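Local atomic coordinates of enolase from the environmental genome shotgun sequencing of the Sargasso Sea (PDB entry 2QGY), a protein that is of unassigned function but, as an enolase-superfamily member that holds a magnesium ion, probably abstracts a proton from the carbon next to a substrate carboxylate. Residues Leu122-Asn125 with Ser126-Lys130; Trp113-Ser116 with Gly117-Asn121; Ser106-Glu109 with Ile110-Asp114. All coordinates share one frame; numbering follows the deposited sequence.

Interaction 1 of 3, residues Leu122-Asn125 with Ser126-Lys130; sequences LPLN and SLLTK
Leu-124 carries CG opposite its own backbone N (chi1 173°), while Leu-128, one turn later, folds CG back beside its N and opposite the carbonyl carbon (chi1 -59°). The two torsions bring the side chains across one another at a slant, with CD1 of Leu-124 meeting CD2 of Leu-128 at 3.9 Å. CG of Leu-128 also approaches the carbonyl oxygen of Leu-124 to 3.3 Å, so this leucine covers both side chain and backbone of the preceding turn. Leu-124 and Leu-128 belong to the short helix 124-128, little more than one turn, which follows the long helix 99-120 and precedes strand 135-141 of the barrel. Leu-122 comes from the connecting loop onto Leu-127 of this helix through methyl groups, CD1 to CD2 at 4.1 Å. The helix's bonding is mixed between i+3 and i+4. The carbonyl O of Pro-123 receives a weak bond from Ser-126 N at 3.0 Å, and that of Leu-124 weak ones from the amides of Leu-127 and Leu-128. At the far end Asn-125 O is gripped twice: Thr-129 N comes nearly along the C=O axis at 3.0 Å, whereas Leu-128 N, at the same 3.0 Å, stands above the carbonyl plane. Thr-129 then departs from helical geometry. The side-chain amide ND2 of Asn-125 is hydrogen-bonded to Ser-319 OG, while its backbone N bonds to His-316 ND1; both partners lie on helix 309-320. Leu-124 and Leu-128 also pack on Trp-113 of helix 99-120.

Interaction 2 of 3, residues Trp113-Ser116 with Gly117-Asn121; sequences WDIS and GKLKN
Lys-118 lies one turn after Asp-114, and its chain, extended beyond CG, delivers NZ to OD2 of the aspartate in a salt bridge of 3.0 Å. The ammonium comes from above the carboxylate plane, 48° out of it, rather than within it. A water donates to Asp-114 OD1 at 2.6 Å and weakly accepts from Lys-118 NZ, bridging the pair. This polar side is closely held: Asp-114 is buried, with OD1 bonded to Leu-360 N and OD2 to Trp-50 N, while Lys-118 NZ also bonds to Glu-48 O. Regular i+4 bonds run beneath, such as Gly-117 N to Trp-113 O at 2.9 Å. Ile-115 CG2 and Leu-119 CD1 lie side by side at 3.8 Å, and both side chains touch Ile-47. The solvent side is the helix end, where Leu-119, Lys-120 and Asn-121 are exposed, though Lys-120 NZ still bonds to Asn-5 OD1. Asn-121, with positive phi, is the C-prime residue of a Schellman motif, which closes with Leu-122 N on Gly-117 O and a weak bond from Asn-121 N to Lys-118 O. Around this last turn, Ser-116 touches Ile-82 of helix 82-93 and Leu-127 of helix 124-128, and the aspartate meets Trp-50 of strand 48-53.

Interaction 3 of 3, residues Ser106-Glu109 with Ile110-Asp114; sequences SAIE and IALWD
The long helix 99-120 of the N-terminal capping domain carries in its middle an i, i+4 pair between a carboxylate and an indole. Glu-109 and Trp-113 project side by side in the same direction, and Trp-113 NE1 donates to Glu-109 OE2 at 2.9 Å, N-H...O 154°. The oxygen lies at the indole edge, in the ring plane, and receives the N-H on the anti side of the carboxylate, whose plane is turned 51° from that of the ring. The extended Glu-109 stands out from the helix, and the indole of Trp-113, with CG opposite its carbonyl carbon (chi1 -82°), swings back toward it. Trp-113 CD1 thereby comes to 3.1 Å from the carbonyl oxygen of Glu-109, which already accepts the backbone N of Trp-113. OE2 takes further bonds from Ile-283 N and, weakly, Leu-282 N, so a buried carboxylate meets amides at the start of helix 282-294; these donors and that helix end probably stabilise its negative charge. The backbone keeps its i+4 bonds throughout. Ile-110 CG1 lies 3.1 Å from Ser-106 O, which also accepts Ile-110 N, and the apolar pair is Ile-108 CG2 with Leu-112 CD1 at 4.3 Å. Ser-106 OG turns to Ser-102 O and also bonds to Gly-280 N. Ile-108 and Leu-112 pack against Phe-85 of helix 82-93, and Ile-108 against helix 60-74 as well. The arrangement is that of a regular alpha-helix buried on several sides, here joining the helical bundle of an enolase-type capping domain to a helix of the barrel.

The three contacts follow one another along a single run of chain, interaction 3 first, then interaction 2, then interaction 1, on two consecutive helices. Interactions 3 and 2 are successive parts of helix 99-120, overlap at Trp-113 and Asp-114, and have centres about 10 Å apart. Interaction 1 lies on helix 124-128, its centre about 10 Å from that of interaction 2 and about 14 Å from that of interaction 3. The chain reverses between the helices, and Trp-113 CE3 comes to 3.4 Å from Leu-124 CD1. The tryptophan thus ties all three together, where the capping domain's helices meet those of the barrel.

Interaction 1 of 3, residues Leu122-Asn125 with Ser126-Lys130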
ATOM      1  N   LEU A 122      19.000   9.196  26.459  1.00 26.33           N
ATOM      2  CA  LEU A 122      19.853   9.586  25.360  1.00 24.89           C
ATOM      3  C   LEU A 122      19.033  10.115  24.183  1.00 23.92           C
ATOM      4  O   LEU A 122      17.960   9.593  23.905  1.00 23.23           O
ATOM      5  CB  LEU A 122      20.691   8.387  24.893  1.00 25.34           C
ATOM      6  CG  LEU A 122      21.907   7.935  25.721  1.00 26.93           C
ATOM      7  CD1 LEU A 122      22.508   6.695  25.078  1.00 29.08           C
ATOM      8  CD2 LEU A 122      22.948   9.032  25.808  1.00 29.33           C
ATOM      9  N   PRO A 123      19.562  11.121  23.471  1.00 23.66           N
ATOM     10  CA  PRO A 123      18.876  11.493  22.227  1.00 23.48           C
ATOM     11  C   PRO A 123      18.870  10.328  21.243  1.00 22.66           C
ATOM     12  O   PRO A 123      19.754   9.473  21.283  1.00 21.89           O
ATOM     13  CB  PRO A 123      19.687  12.666  21.687  1.00 23.35           C
ATOM     14  CG  PRO A 123      20.958  12.705  22.473  1.00 24.35           C
ATOM     15  CD  PRO A 123      20.763  11.938  23.730  1.00 23.62           C
ATOM     16  N   LEU A 124      17.869  10.301  20.365  1.00 21.84           N
ATOM     17  CA  LEU A 124      17.696   9.157  19.468  1.00 22.56           C
ATOM     18  C   LEU A 124      18.955   8.880  18.626  1.00 22.13           C
ATOM     19  O   LEU A 124      19.356   7.711  18.433  1.00 21.99           O
ATOM     20  CB  LEU A 124      16.482   9.392  18.570  1.00 21.52           C
ATOM     21  CG  LEU A 124      16.263   8.363  17.467  1.00 22.72           C
ATOM     22  CD1 LEU A 124      16.202   6.932  18.037  1.00 22.18           C
ATOM     23  CD2 LEU A 124      14.988   8.722  16.728  1.00 21.62           C
ATOM     24  N   ASN A 125      19.601   9.930  18.141  1.00 22.99           N
ATOM     25  CA  ASN A 125      20.759   9.711  17.270  1.00 24.21           C
ATOM     26  C   ASN A 125      21.867   8.935  17.995  1.00 24.96           C
ATOM     27  O   ASN A 125      22.551   8.115  17.382  1.00 25.46           O
ATOM     28  CB  ASN A 125      21.249  10.974  16.533  1.00 24.12           C
ATOM     29  CG  ASN A 125      21.575  12.165  17.460  1.00 24.83           C
ATOM     30  OD1 ASN A 125      21.503  12.067  18.668  1.00 24.38           O
ATOM     31  ND2 ASN A 125      21.971  13.300  16.851  1.00 22.48           N
ATOM     32  N   SER A 126      21.988   9.152  19.298  1.00 25.84           N
ATOM     33  CA  SER A 126      22.949   8.423  20.143  1.00 26.44           C
ATOM     34  C   SER A 126      22.608   6.947  20.334  1.00 27.09           C
ATOM     35  O   SER A 126      23.502   6.126  20.616  1.00 27.37           O
ATOM     36  CB  SER A 126      23.116   9.123  21.497  1.00 26.33           C
ATOM     37  OG  SER A 126      23.864  10.322  21.345  1.00 27.43           O
ATOM     38  N   LEU A 127      21.325   6.596  20.179  1.00 26.11           N
ATOM     39  CA  LEU A 127      20.901   5.206  20.110  1.00 26.64           C
ATOM     40  C   LEU A 127      21.206   4.584  18.760  1.00 27.08           C
ATOM     41  O   LEU A 127      21.306   3.366  18.632  1.00 27.49           O
ATOM     42  CB  LEU A 127      19.391   5.089  20.337  1.00 26.91           C
ATOM     43  CG  LEU A 127      18.768   5.358  21.706  1.00 27.43           C
ATOM     44  CD1 LEU A 127      17.365   4.708  21.714  1.00 28.87           C
ATOM     45  CD2 LEU A 127      19.574   4.839  22.880  1.00 29.97           C
ATOM     46  N   LEU A 128      21.317   5.423  17.745  1.00 27.67           N
ATOM     47  CA  LEU A 128      21.456   4.931  16.387  1.00 29.41           C
ATOM     48  C   LEU A 128      22.907   4.720  15.982  1.00 30.37           C
ATOM     49  O   LEU A 128      23.222   3.768  15.264  1.00 31.41           O
ATOM     50  CB  LEU A 128      20.734   5.863  15.399  1.00 28.54           C
ATOM     51  CG  LEU A 128      19.223   6.092  15.579  1.00 28.44           C
ATOM     52  CD1 LEU A 128      18.657   6.859  14.391  1.00 28.34           C
ATOM     53  CD2 LEU A 128      18.460   4.780  15.748  1.00 29.36           C
ATOM     54  N   THR A 129      23.789   5.602  16.431  1.00 31.48           N
ATOM     55  CA  THR A 129      25.208   5.466  16.123  1.00 33.70           C
ATOM     56  C   THR A 129      26.042   5.996  17.267  1.00 34.04           C
ATOM     57  O   THR A 129      25.558   6.811  18.067  1.00 34.08           O
ATOM     58  CB  THR A 129      25.603   6.217  14.818  1.00 33.66           C
ATOM     59  OG1 THR A 129      26.960   5.900  14.479  1.00 36.95           O
ATOM     60  CG2 THR A 129      25.487   7.735  14.987  1.00 33.08           C
ATOM     61  N   LYS A 130      27.324   5.648  17.405  0.50 34.48           N
ATOM     62  CA  LYS A 130      28.077   6.131  18.610  0.50 34.34           C
ATOM     63  C   LYS A 130      28.287   7.662  18.732  0.50 34.35           C
ATOM     64  O   LYS A 130      28.222   8.230  19.821  0.50 34.33           O
ATOM     65  CB  LYS A 130      29.436   5.425  18.749  0.50 34.66           C
ATOM     66  CG  LYS A 130      30.068   5.551  20.146  0.50 35.02           C
ATOM     67  CD  LYS A 130      31.587   5.719  20.065  0.50 37.26           C
ATOM     68  CE  LYS A 130      32.254   5.523  21.423  0.50 37.62           C
ATOM     69  NZ  LYS A 130      33.673   5.986  21.406  0.50 38.92           N
TER

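Interaction 2 of 3, residues Trp113-Ser116 with Gly117-Asn121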
ATOM      1  N   TRP A 113      10.781   4.312  19.625  1.00 18.38           N
ATOM      2  CA  TRP A 113      12.143   4.844  19.619  1.00 18.85           C
ATOM      3  C   TRP A 113      12.293   6.010  20.591  1.00 18.89           C
ATOM      4  O   TRP A 113      13.335   6.120  21.258  1.00 19.43           O
ATOM      5  CB  TRP A 113      12.587   5.299  18.224  1.00 19.30           C
ATOM      6  CG  TRP A 113      13.068   4.165  17.352  1.00 19.99           C
ATOM      7  CD1 TRP A 113      12.383   3.580  16.328  1.00 20.18           C
ATOM      8  CD2 TRP A 113      14.333   3.474  17.432  1.00 20.53           C
ATOM      9  NE1 TRP A 113      13.141   2.576  15.750  1.00 21.32           N
ATOM     10  CE2 TRP A 113      14.336   2.488  16.408  1.00 21.69           C
ATOM     11  CE3 TRP A 113      15.460   3.599  18.252  1.00 19.49           C
ATOM     12  CZ2 TRP A 113      15.412   1.624  16.202  1.00 21.30           C
ATOM     13  CZ3 TRP A 113      16.534   2.732  18.044  1.00 20.76           C
ATOM     14  CH2 TRP A 113      16.502   1.765  17.025  1.00 21.40           C
ATOM     15  N   ASP A 114      11.287   6.878  20.645  1.00 17.72           N
ATOM     16  CA  ASP A 114      11.299   8.035  21.546  1.00 18.61           C
ATOM     17  C   ASP A 114      11.369   7.487  22.982  1.00 18.92           C
ATOM     18  O   ASP A 114      12.200   7.923  23.814  1.00 21.18           O
ATOM     19  CB  ASP A 114       9.999   8.838  21.333  1.00 18.04           C
ATOM     20  CG  ASP A 114      10.007  10.208  22.048  1.00 18.27           C
ATOM     21  OD1 ASP A 114      11.099  10.763  22.297  1.00 19.05           O
ATOM     22  OD2 ASP A 114       8.918  10.752  22.323  1.00 18.86           O
ATOM     23  N   ILE A 115      10.487   6.540  23.259  1.00 19.08           N
ATOM     24  CA  ILE A 115      10.414   5.869  24.590  1.00 19.32           C
ATOM     25  C   ILE A 115      11.776   5.250  24.915  1.00 20.53           C
ATOM     26  O   ILE A 115      12.342   5.495  25.991  1.00 20.64           O
ATOM     27  CB  ILE A 115       9.291   4.819  24.636  1.00 19.39           C
ATOM     28  CG1 ILE A 115       7.944   5.553  24.680  1.00 18.21           C
ATOM     29  CG2 ILE A 115       9.450   3.835  25.882  1.00 18.52           C
ATOM     30  CD1 ILE A 115       6.720   4.721  24.263  1.00 18.49           C
ATOM     31  N   SER A 116      12.309   4.481  23.977  1.00 19.99           N
ATOM     32  CA  SER A 116      13.629   3.838  24.149  1.00 20.95           C
ATOM     33  C   SER A 116      14.738   4.837  24.454  1.00 22.04           C
ATOM     34  O   SER A 116      15.596   4.588  25.327  1.00 22.35           O
ATOM     35  CB  SER A 116      13.966   2.964  22.936  1.00 19.90           C
ATOM     36  OG  SER A 116      13.039   1.892  22.913  1.00 20.03           O
ATOM     37  N   GLY A 117      14.714   5.961  23.759  1.00 21.81           N
ATOM     38  CA  GLY A 117      15.637   7.067  24.039  1.00 23.51           C
ATOM     39  C   GLY A 117      15.481   7.598  25.460  1.00 24.16           C
ATOM     40  O   GLY A 117      16.482   7.893  26.148  1.00 24.43           O
ATOM     41  N   LYS A 118      14.232   7.743  25.890  1.00 24.71           N
ATOM     42  CA  LYS A 118      13.937   8.222  27.240  1.00 25.54           C
ATOM     43  C   LYS A 118      14.358   7.235  28.316  1.00 26.57           C
ATOM     44  O   LYS A 118      14.801   7.650  29.385  1.00 26.70           O
ATOM     45  CB  LYS A 118      12.454   8.594  27.397  1.00 25.81           C
ATOM     46  CG  LYS A 118      12.131   9.924  26.704  1.00 26.69           C
ATOM     47  CD  LYS A 118      10.634  10.213  26.614  1.00 26.49           C
ATOM     48  CE  LYS A 118      10.404  11.424  25.707  1.00 30.73           C
ATOM     49  NZ  LYS A 118       8.986  11.637  25.238  1.00 33.26           N
ATOM     50  N   LEU A 119      14.190   5.945  28.051  1.00 26.07           N
ATOM     51  CA  LEU A 119      14.638   4.911  28.992  1.00 26.68           C
ATOM     52  C   LEU A 119      16.169   4.868  29.179  1.00 27.94           C
ATOM     53  O   LEU A 119      16.672   4.547  30.270  1.00 27.90           O
ATOM     54  CB  LEU A 119      14.086   3.555  28.571  1.00 26.20           C
ATOM     55  CG  LEU A 119      12.572   3.395  28.725  1.00 25.07           C
ATOM     56  CD1 LEU A 119      12.104   2.132  28.066  1.00 26.15           C
ATOM     57  CD2 LEU A 119      12.174   3.386  30.218  1.00 25.78           C
ATOM     58  N   LYS A 120      16.900   5.185  28.118  1.00 28.32           N
ATOM     59  CA  LYS A 120      18.364   5.272  28.159  1.00 29.89           C
ATOM     60  C   LYS A 120      18.867   6.677  28.504  1.00 29.34           C
ATOM     61  O   LYS A 120      20.069   6.894  28.662  1.00 30.73           O
ATOM     62  CB  LYS A 120      18.927   4.861  26.798  1.00 30.42           C
ATOM     63  CG  LYS A 120      18.738   3.402  26.474  1.00 34.03           C
ATOM     64  CD  LYS A 120      19.993   2.570  26.780  1.00 39.74           C
ATOM     65  CE  LYS A 120      21.180   3.011  25.916  1.00 40.93           C
ATOM     66  NZ  LYS A 120      22.211   1.940  25.727  1.00 42.76           N
ATOM     67  N   ASN A 121      17.957   7.632  28.616  1.00 28.66           N
ATOM     68  CA  ASN A 121      18.303   9.055  28.765  1.00 28.56           C
ATOM     69  C   ASN A 121      19.281   9.551  27.704  1.00 27.86           C
ATOM     70  O   ASN A 121      20.271  10.243  27.995  1.00 27.70           O
ATOM     71  CB  ASN A 121      18.799   9.398  30.186  1.00 28.88           C
ATOM     72  CG  ASN A 121      18.781  10.895  30.461  1.00 30.75           C
ATOM     73  OD1 ASN A 121      17.838  11.603  30.067  1.00 34.56           O
ATOM     74  ND2 ASN A 121      19.822  11.392  31.140  1.00 30.92           N
TER
HETATM   75  O   HOH W   1      10.556  13.189  23.149  1.00 28.02           O

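Interaction 3 of 3, residues Ser106-Glu109 with Ile110-Asp114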
ATOM      1  N   SER A 106       4.876   3.160  10.993  1.00 13.68           N
ATOM      2  CA  SER A 106       5.905   4.226  11.238  1.00 13.57           C
ATOM      3  C   SER A 106       5.614   5.007  12.515  1.00 14.66           C
ATOM      4  O   SER A 106       6.530   5.277  13.319  1.00 14.27           O
ATOM      5  CB  SER A 106       5.968   5.244  10.086  1.00 14.08           C
ATOM      6  OG  SER A 106       6.423   4.571   8.944  1.00 15.76           O
ATOM      7  N   ALA A 107       4.373   5.448  12.666  1.00 14.10           N
ATOM      8  CA  ALA A 107       4.039   6.322  13.775  1.00 14.07           C
ATOM      9  C   ALA A 107       4.326   5.563  15.090  1.00 14.48           C
ATOM     10  O   ALA A 107       4.906   6.132  16.001  1.00 14.59           O
ATOM     11  CB  ALA A 107       2.599   6.776  13.707  1.00 13.99           C
ATOM     12  N   ILE A 108       3.929   4.299  15.155  1.00 13.79           N
ATOM     13  CA  ILE A 108       4.077   3.525  16.393  1.00 14.64           C
ATOM     14  C   ILE A 108       5.575   3.269  16.604  1.00 15.10           C
ATOM     15  O   ILE A 108       6.094   3.511  17.698  1.00 16.35           O
ATOM     16  CB  ILE A 108       3.317   2.199  16.360  1.00 13.91           C
ATOM     17  CG1 ILE A 108       1.804   2.430  16.309  1.00 15.03           C
ATOM     18  CG2 ILE A 108       3.681   1.355  17.617  1.00 17.07           C
ATOM     19  CD1 ILE A 108       0.993   1.141  15.926  1.00 15.72           C
ATOM     20  N   GLU A 109       6.293   2.852  15.551  1.00 14.84           N
ATOM     21  CA  GLU A 109       7.710   2.545  15.771  1.00 15.13           C
ATOM     22  C   GLU A 109       8.483   3.771  16.209  1.00 15.46           C
ATOM     23  O   GLU A 109       9.367   3.681  17.077  1.00 15.81           O
ATOM     24  CB  GLU A 109       8.378   1.895  14.554  1.00 14.91           C
ATOM     25  CG  GLU A 109       9.677   1.171  14.929  1.00 18.22           C
ATOM     26  CD  GLU A 109      10.505   0.792  13.719  1.00 19.08           C
ATOM     27  OE1 GLU A 109      10.086  -0.089  12.926  1.00 18.46           O
ATOM     28  OE2 GLU A 109      11.585   1.387  13.596  1.00 16.89           O
ATOM     29  N   ILE A 110       8.169   4.918  15.630  1.00 14.17           N
ATOM     30  CA  ILE A 110       8.853   6.162  15.976  1.00 14.74           C
ATOM     31  C   ILE A 110       8.595   6.473  17.453  1.00 14.84           C
ATOM     32  O   ILE A 110       9.510   6.884  18.174  1.00 15.78           O
ATOM     33  CB  ILE A 110       8.384   7.327  15.067  1.00 15.10           C
ATOM     34  CG1 ILE A 110       8.993   7.152  13.652  1.00 13.86           C
ATOM     35  CG2 ILE A 110       8.828   8.709  15.657  1.00 15.76           C
ATOM     36  CD1 ILE A 110       8.375   8.059  12.586  1.00 15.56           C
ATOM     37  N   ALA A 111       7.362   6.280  17.907  1.00 15.07           N
ATOM     38  CA  ALA A 111       7.062   6.502  19.352  1.00 15.74           C
ATOM     39  C   ALA A 111       7.839   5.559  20.287  1.00 17.42           C
ATOM     40  O   ALA A 111       8.240   5.962  21.395  1.00 17.60           O
ATOM     41  CB  ALA A 111       5.583   6.398  19.630  1.00 15.34           C
ATOM     42  N   LEU A 112       8.009   4.307  19.858  1.00 17.24           N
ATOM     43  CA  LEU A 112       8.779   3.337  20.648  1.00 17.85           C
ATOM     44  C   LEU A 112      10.268   3.728  20.709  1.00 18.60           C
ATOM     45  O   LEU A 112      10.942   3.527  21.736  1.00 18.94           O
ATOM     46  CB  LEU A 112       8.572   1.912  20.125  1.00 17.94           C
ATOM     47  CG  LEU A 112       7.153   1.309  20.145  1.00 19.46           C
ATOM     48  CD1 LEU A 112       7.147  -0.112  19.671  1.00 20.13           C
ATOM     49  CD2 LEU A 112       6.431   1.411  21.537  1.00 20.43           C
ATOM     50  N   TRP A 113      10.781   4.312  19.625  1.00 18.38           N
ATOM     51  CA  TRP A 113      12.143   4.844  19.619  1.00 18.85           C
ATOM     52  C   TRP A 113      12.293   6.010  20.591  1.00 18.89           C
ATOM     53  O   TRP A 113      13.335   6.120  21.258  1.00 19.43           O
ATOM     54  CB  TRP A 113      12.587   5.299  18.224  1.00 19.30           C
ATOM     55  CG  TRP A 113      13.068   4.165  17.352  1.00 19.99           C
ATOM     56  CD1 TRP A 113      12.383   3.580  16.328  1.00 20.18           C
ATOM     57  CD2 TRP A 113      14.333   3.474  17.432  1.00 20.53           C
ATOM     58  NE1 TRP A 113      13.141   2.576  15.750  1.00 21.32           N
ATOM     59  CE2 TRP A 113      14.336   2.488  16.408  1.00 21.69           C
ATOM     60  CE3 TRP A 113      15.460   3.599  18.252  1.00 19.49           C
ATOM     61  CZ2 TRP A 113      15.412   1.624  16.202  1.00 21.30           C
ATOM     62  CZ3 TRP A 113      16.534   2.732  18.044  1.00 20.76           C
ATOM     63  CH2 TRP A 113      16.502   1.765  17.025  1.00 21.40           C
ATOM     64  N   ASP A 114      11.287   6.878  20.645  1.00 17.72           N
ATOM     65  CA  ASP A 114      11.299   8.035  21.546  1.00 18.61           C
ATOM     66  C   ASP A 114      11.369   7.487  22.982  1.00 18.92           C
ATOM     67  O   ASP A 114      12.200   7.923  23.814  1.00 21.18           O
ATOM     68  CB  ASP A 114       9.999   8.838  21.333  1.00 18.04           C
ATOM     69  CG  ASP A 114      10.007  10.208  22.048  1.00 18.27           C
ATOM     70  OD1 ASP A 114      11.099  10.763  22.297  1.00 19.05           O
ATOM     71  OD2 ASP A 114       8.918  10.752  22.323  1.00 18.86           O
TER